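Local coordinates for glycosyl hydrolase family 2, TIM barrel domain protein (Parabacteroides merdae ATCC 43184, PDB 6DXU) that probably hydrolyses beta-glucuronides in the human gut, as a beta-glucuronidase of glycoside hydrolase family 2, at residues T330-D335 against R353-M358; S519-H524 against V614-F619. All coordinates share one frame; numbering follows the deposited sequence.

Contact 1 of 2, residues T330-D335 against R353-M358; sequences THRHED and RMMKDM
Thr330 and Arg332 meet Met355 inside a beta-alpha-beta unit of the TIM barrel, in which strand 323-331 leads through helix 345-357 to the parallel strand 362-364. The contact between the two segments is apolar and buried, and the thioether of Met355 carries it from the helix side. Its chain leaves the helix with CG anti to the carbonyl carbon (chi1 -73°) and runs extended, which brings sulfur and methyl up to Thr330 and Arg332. Thr330 CG2 rests 3.8 Å from Met355 SD. Beyond the sulfur, Met355 CE lies against the aliphatic part of Arg332, 3.8 Å from Arg332 CB and 3.9 Å from Arg332 CD, the two chains crossing at about a right angle. Ile363 and Phe593 also touch Met355.

The polar groups pair otherwise than across the two segments. Arg332, bent at chi3, has Met355 CE at the edge of its guanidinium, near the plane; its NE forms a salt bridge with Glu351 OE2, earlier on the same helix, and its NH1 bonds to Gln370 OE1. Within segment 353-358, Arg353 NE lies 3.1 Å and Arg353 NH1 3.0 Å from Asp357 OD1, both reaching that single oxygen from the same face of the carboxylate.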
# COMPACT_ATOMS: atom_id res chain seq x y z
N THR D 330 -45.91 -4.62 -10.67
CA THR D 330 -45.70 -4.43 -9.24
C THR D 330 -44.19 -4.34 -9.03
O THR D 330 -43.41 -4.25 -9.98
CB THR D 330 -46.38 -5.55 -8.44
OG1 THR D 330 -46.32 -5.25 -7.04
CG2 THR D 330 -45.73 -6.90 -8.71
N HIS D 331 -43.78 -4.31 -7.77
CA HIS D 331 -42.38 -4.39 -7.37
C HIS D 331 -42.25 -5.40 -6.25
O HIS D 331 -43.23 -5.78 -5.61
CB HIS D 331 -41.80 -3.08 -6.83
CG HIS D 331 -41.79 -1.93 -7.80
ND1 HIS D 331 -42.93 -1.24 -8.16
CD2 HIS D 331 -40.75 -1.28 -8.37
CE1 HIS D 331 -42.59 -0.24 -8.96
NE2 HIS D 331 -41.28 -0.24 -9.10
N ARG D 332 -41.01 -5.80 -5.97
CA ARG D 332 -40.79 -6.57 -4.76
C ARG D 332 -39.39 -6.27 -4.23
O ARG D 332 -38.48 -5.94 -4.98
CB ARG D 332 -40.97 -8.08 -5.01
CG ARG D 332 -39.80 -8.75 -5.70
CD ARG D 332 -40.03 -10.26 -5.89
NE ARG D 332 -40.13 -11.01 -4.63
CZ ARG D 332 -39.09 -11.52 -3.96
NH1 ARG D 332 -37.85 -11.36 -4.40
NH2 ARG D 332 -39.31 -12.21 -2.84
N HIS D 333 -39.27 -6.33 -2.91
CA HIS D 333 -37.99 -6.41 -2.22
C HIS D 333 -37.74 -7.85 -1.78
O HIS D 333 -38.69 -8.63 -1.55
CB HIS D 333 -37.96 -5.47 -1.01
CG HIS D 333 -37.45 -4.10 -1.32
ND1 HIS D 333 -36.15 -3.86 -1.74
CD2 HIS D 333 -38.05 -2.89 -1.26
CE1 HIS D 333 -35.99 -2.56 -1.92
NE2 HIS D 333 -37.12 -1.95 -1.64
N GLU D 334 -36.47 -8.22 -1.68
CA GLU D 334 -36.10 -9.49 -1.07
C GLU D 334 -36.13 -9.29 0.43
O GLU D 334 -35.14 -8.89 1.05
CB GLU D 334 -34.74 -9.97 -1.55
CG GLU D 334 -34.70 -10.32 -3.01
CD GLU D 334 -33.40 -11.02 -3.41
OE1 GLU D 334 -33.36 -11.59 -4.50
OE2 GLU D 334 -32.45 -11.04 -2.60
N ASP D 335 -37.29 -9.54 1.02
CA ASP D 335 -37.53 -9.30 2.43
C ASP D 335 -38.78 -10.06 2.82
O ASP D 335 -39.74 -10.10 2.04
CB ASP D 335 -37.70 -7.80 2.71
CG ASP D 335 -37.92 -7.49 4.18
OD1 ASP D 335 -37.09 -7.91 5.01
OD2 ASP D 335 -38.90 -6.78 4.50
N ARG D 353 -46.11 -16.92 -7.34
CA ARG D 353 -47.41 -17.48 -7.70
C ARG D 353 -48.56 -16.56 -7.27
O ARG D 353 -49.53 -16.38 -8.01
CB ARG D 353 -47.56 -18.87 -7.08
CG ARG D 353 -48.97 -19.47 -7.19
CD ARG D 353 -49.08 -20.24 -8.49
NE ARG D 353 -49.77 -19.46 -9.51
CZ ARG D 353 -49.65 -19.67 -10.82
NH1 ARG D 353 -50.33 -18.91 -11.67
NH2 ARG D 353 -48.85 -20.62 -11.28
N MET D 354 -48.46 -15.98 -6.06
CA MET D 354 -49.46 -15.01 -5.61
C MET D 354 -49.56 -13.81 -6.54
O MET D 354 -50.66 -13.31 -6.81
CB MET D 354 -49.13 -14.51 -4.20
CG MET D 354 -49.55 -15.40 -3.04
SD MET D 354 -49.23 -14.50 -1.49
CE MET D 354 -50.53 -13.28 -1.51
N MET D 355 -48.41 -13.31 -7.01
CA MET D 355 -48.42 -12.20 -7.97
C MET D 355 -49.13 -12.58 -9.25
O MET D 355 -49.97 -11.83 -9.75
CB MET D 355 -46.99 -11.77 -8.32
CG MET D 355 -46.27 -11.04 -7.26
SD MET D 355 -44.73 -10.47 -8.00
CE MET D 355 -43.92 -9.98 -6.48
N LYS D 356 -48.74 -13.72 -9.84
CA LYS D 356 -49.35 -14.16 -11.09
C LYS D 356 -50.87 -14.33 -10.94
O LYS D 356 -51.65 -13.86 -11.78
CB LYS D 356 -48.69 -15.46 -11.55
CG LYS D 356 -49.24 -16.02 -12.84
CD LYS D 356 -48.90 -15.13 -14.01
CE LYS D 356 -49.62 -15.65 -15.26
NZ LYS D 356 -49.10 -15.03 -16.48
N ASP D 357 -51.30 -14.94 -9.83
CA ASP D 357 -52.72 -15.10 -9.55
C ASP D 357 -53.43 -13.77 -9.36
O ASP D 357 -54.66 -13.71 -9.41
CB ASP D 357 -52.92 -15.97 -8.31
CG ASP D 357 -52.59 -17.42 -8.55
OD1 ASP D 357 -52.41 -17.81 -9.73
OD2 ASP D 357 -52.49 -18.18 -7.56
N MET D 358 -52.68 -12.69 -9.13
CA MET D 358 -53.28 -11.37 -9.04
C MET D 358 -53.42 -10.70 -10.39
O MET D 358 -54.03 -9.63 -10.47
CB MET D 358 -52.46 -10.47 -8.10
CG MET D 358 -53.22 -9.27 -7.53
SD MET D 358 -52.23 -8.21 -6.45
CE MET D 358 -51.07 -7.45 -7.61

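Contact 2 of 2, residues S519-H524 against V614-F619. With BCN (bicine), chain L.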
# COMPACT_ATOMS: atom_id res chain seq x y z
N SER D 519 -51.22 1.12 3.81
CA SER D 519 -52.37 0.68 4.59
C SER D 519 -51.91 -0.25 5.70
O SER D 519 -51.21 -1.24 5.46
CB SER D 519 -53.43 0.00 3.70
OG SER D 519 -52.99 -1.20 3.09
N HIS D 520 -52.25 0.13 6.93
CA HIS D 520 -52.06 -0.69 8.12
C HIS D 520 -53.05 -1.83 8.05
O HIS D 520 -54.26 -1.62 8.23
CB HIS D 520 -52.28 0.20 9.34
CG HIS D 520 -51.86 -0.39 10.65
ND1 HIS D 520 -50.72 -1.15 10.81
CD2 HIS D 520 -52.40 -0.27 11.89
CE1 HIS D 520 -50.59 -1.49 12.08
NE2 HIS D 520 -51.61 -0.99 12.75
N ALA D 521 -52.56 -3.03 7.73
CA ALA D 521 -53.45 -4.16 7.46
C ALA D 521 -54.38 -4.40 8.63
O ALA D 521 -53.94 -4.42 9.78
CB ALA D 521 -52.65 -5.43 7.17
N ARG D 522 -55.67 -4.56 8.33
CA ARG D 522 -56.78 -4.80 9.25
C ARG D 522 -57.33 -3.49 9.79
O ARG D 522 -58.27 -3.52 10.59
CB ARG D 522 -56.42 -5.73 10.43
CG ARG D 522 -55.92 -7.09 9.98
CD ARG D 522 -55.43 -7.99 11.12
NE ARG D 522 -55.14 -9.32 10.60
CZ ARG D 522 -56.07 -10.27 10.44
NH1 ARG D 522 -57.34 -10.05 10.78
NH2 ARG D 522 -55.73 -11.45 9.93
N ARG D 523 -56.80 -2.34 9.39
CA ARG D 523 -57.41 -1.07 9.77
C ARG D 523 -58.37 -0.61 8.68
O ARG D 523 -58.01 -0.57 7.50
CB ARG D 523 -56.36 0.01 10.02
CG ARG D 523 -56.96 1.36 10.40
CD ARG D 523 -55.88 2.42 10.54
NE ARG D 523 -55.12 2.28 11.79
CZ ARG D 523 -53.96 2.89 12.03
NH1 ARG D 523 -53.41 3.67 11.10
NH2 ARG D 523 -53.34 2.71 13.19
N HIS D 524 -59.59 -0.27 9.08
CA HIS D 524 -60.62 0.13 8.14
C HIS D 524 -61.28 1.41 8.63
O HIS D 524 -61.04 1.88 9.75
CB HIS D 524 -61.63 -1.01 7.94
CG HIS D 524 -60.98 -2.31 7.55
ND1 HIS D 524 -60.66 -2.63 6.25
CD2 HIS D 524 -60.57 -3.36 8.31
CE1 HIS D 524 -60.10 -3.82 6.22
NE2 HIS D 524 -60.04 -4.29 7.45
N VAL D 614 -49.86 -4.65 -1.09
CA VAL D 614 -51.19 -5.24 -1.11
C VAL D 614 -51.18 -6.60 -0.46
O VAL D 614 -52.22 -7.26 -0.36
CB VAL D 614 -51.74 -5.28 -2.55
CG1 VAL D 614 -51.72 -3.89 -3.14
CG2 VAL D 614 -50.96 -6.26 -3.42
N VAL D 615 -50.02 -7.03 0.01
CA VAL D 615 -49.86 -8.27 0.76
C VAL D 615 -49.03 -7.94 1.99
O VAL D 615 -48.10 -7.12 1.92
CB VAL D 615 -49.18 -9.34 -0.11
CG1 VAL D 615 -48.92 -10.59 0.69
CG2 VAL D 615 -50.07 -9.65 -1.34
N GLU D 616 -49.37 -8.55 3.13
CA GLU D 616 -48.58 -8.35 4.34
C GLU D 616 -47.25 -9.08 4.24
O GLU D 616 -47.06 -9.99 3.42
CB GLU D 616 -49.34 -8.84 5.58
CG GLU D 616 -50.72 -8.17 5.82
CD GLU D 616 -51.38 -8.67 7.10
OE1 GLU D 616 -50.75 -8.56 8.17
OE2 GLU D 616 -52.52 -9.19 7.04
N ARG D 617 -46.32 -8.71 5.13
CA ARG D 617 -44.95 -9.21 5.06
C ARG D 617 -44.87 -10.71 5.31
O ARG D 617 -43.81 -11.31 5.05
CB ARG D 617 -44.09 -8.41 6.06
CG ARG D 617 -42.59 -8.52 5.86
CD ARG D 617 -41.84 -7.51 6.74
NE ARG D 617 -40.38 -7.64 6.66
CZ ARG D 617 -39.62 -8.11 7.65
NH1 ARG D 617 -40.18 -8.51 8.80
NH2 ARG D 617 -38.31 -8.19 7.49
N ASP D 618 -45.95 -11.34 5.78
CA ASP D 618 -46.00 -12.78 5.99
C ASP D 618 -46.83 -13.51 4.93
O ASP D 618 -47.18 -14.68 5.14
CB ASP D 618 -46.55 -13.07 7.39
CG ASP D 618 -48.01 -12.68 7.55
OD1 ASP D 618 -48.62 -12.13 6.60
OD2 ASP D 618 -48.55 -12.90 8.65
N PHE D 619 -47.16 -12.86 3.82
CA PHE D 619 -47.95 -13.36 2.68
C PHE D 619 -49.46 -13.21 2.88
O PHE D 619 -50.22 -13.62 1.98
CB PHE D 619 -47.66 -14.83 2.31
CG PHE D 619 -46.30 -15.05 1.71
CD1 PHE D 619 -45.76 -14.11 0.84
CD2 PHE D 619 -45.58 -16.20 2.00
CE1 PHE D 619 -44.50 -14.31 0.27
CE2 PHE D 619 -44.32 -16.42 1.43
CZ PHE D 619 -43.78 -15.47 0.56
N1 BCN L . -49.55 7.78 10.89
C1 BCN L . -49.80 9.04 11.58
C2 BCN L . -50.10 8.75 13.05
O21 BCN L . -50.34 7.57 13.41
O22 BCN L . -50.12 9.69 13.89
C3 BCN L . -50.68 7.53 10.00
C4 BCN L . -51.89 7.00 10.76
O4 BCN L . -51.52 5.88 11.53
C5 BCN L . -48.35 7.93 10.08
C6 BCN L . -47.13 7.36 10.81
O6 BCN L . -47.58 6.46 11.79
O HOH W 1 -51.94 -8.42 10.29
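Arg523 NH1 donates to the hydroxyl O4 of bicine at 2.9 Å (148° at the hydrogen); the turn that presents this arginine to the ligand sends Ala521 to Glu616 at a separate place, well away from bicine. The oxygen lies at the edge of the guanidinium, near its plane. Arg523 has CG anti to the backbone N (chi1 179°) and bends at chi3, with His520 CD2 3.3 Å above the guanidinium plane, toward its rim. Arg523 NH2 donates hydrogen bonds to Gln793 OE1 and Ala794 O, which helps fix the rotation of the group. Without the guanidinium, as with an alanine here, bicine O4 would probably lose this donor, and Gln793 OE1 and Ala794 O their shared NH2.

Residues 520-523 form a type II beta turn, closed by Arg523 N to His520 O. The methyl of Ala521 points at segment 614-619 and stands over the face of the Glu616 carboxylate, with Ala521 CB 3.5 Å from Glu616 CD. Arg522 takes the positive phi (86°) of the turn's third position. Arg522 NE is 4.4 Å from Glu616 OE2, beyond salt-bridge range and well out of the guanidinium plane, so any attraction is probably electrostatic only. A water in that plane accepts a weak bond from Arg522 NE, while its approach to Glu616 OE1 is too short to be trusted.

Glu616 opens a type I turn that Phe619 N closes onto Glu616 O. Two beta turns thus pack through one methyl and one carboxylate, and the turn 520-523 supplies Arg523 to the bicine pocket, whose other residues include Asp603, Gln793 and Lys766.

The centres of contacts 1 and 2 lie about 14 Å apart, and the loop 614-619 joins them. A salt bridge from Arg617 NE to Asp335 OD2, 2.8 Å long, ties this loop to segment 330-335. From segment 353-358 the join is packing: Met354 CE lies 3.5 Å from the carbonyl oxygen Phe619 O and 3.7 Å from Val615 CG2, and Met358 SD lies 3.8 Å from Val614 CG2. Met354 and Met358 thus pack on the loop, while Met355 packs on Thr330 and Arg332. Bicine belongs to contact 2 alone, where Arg523 is the pocket residue; contact 1 contributes none.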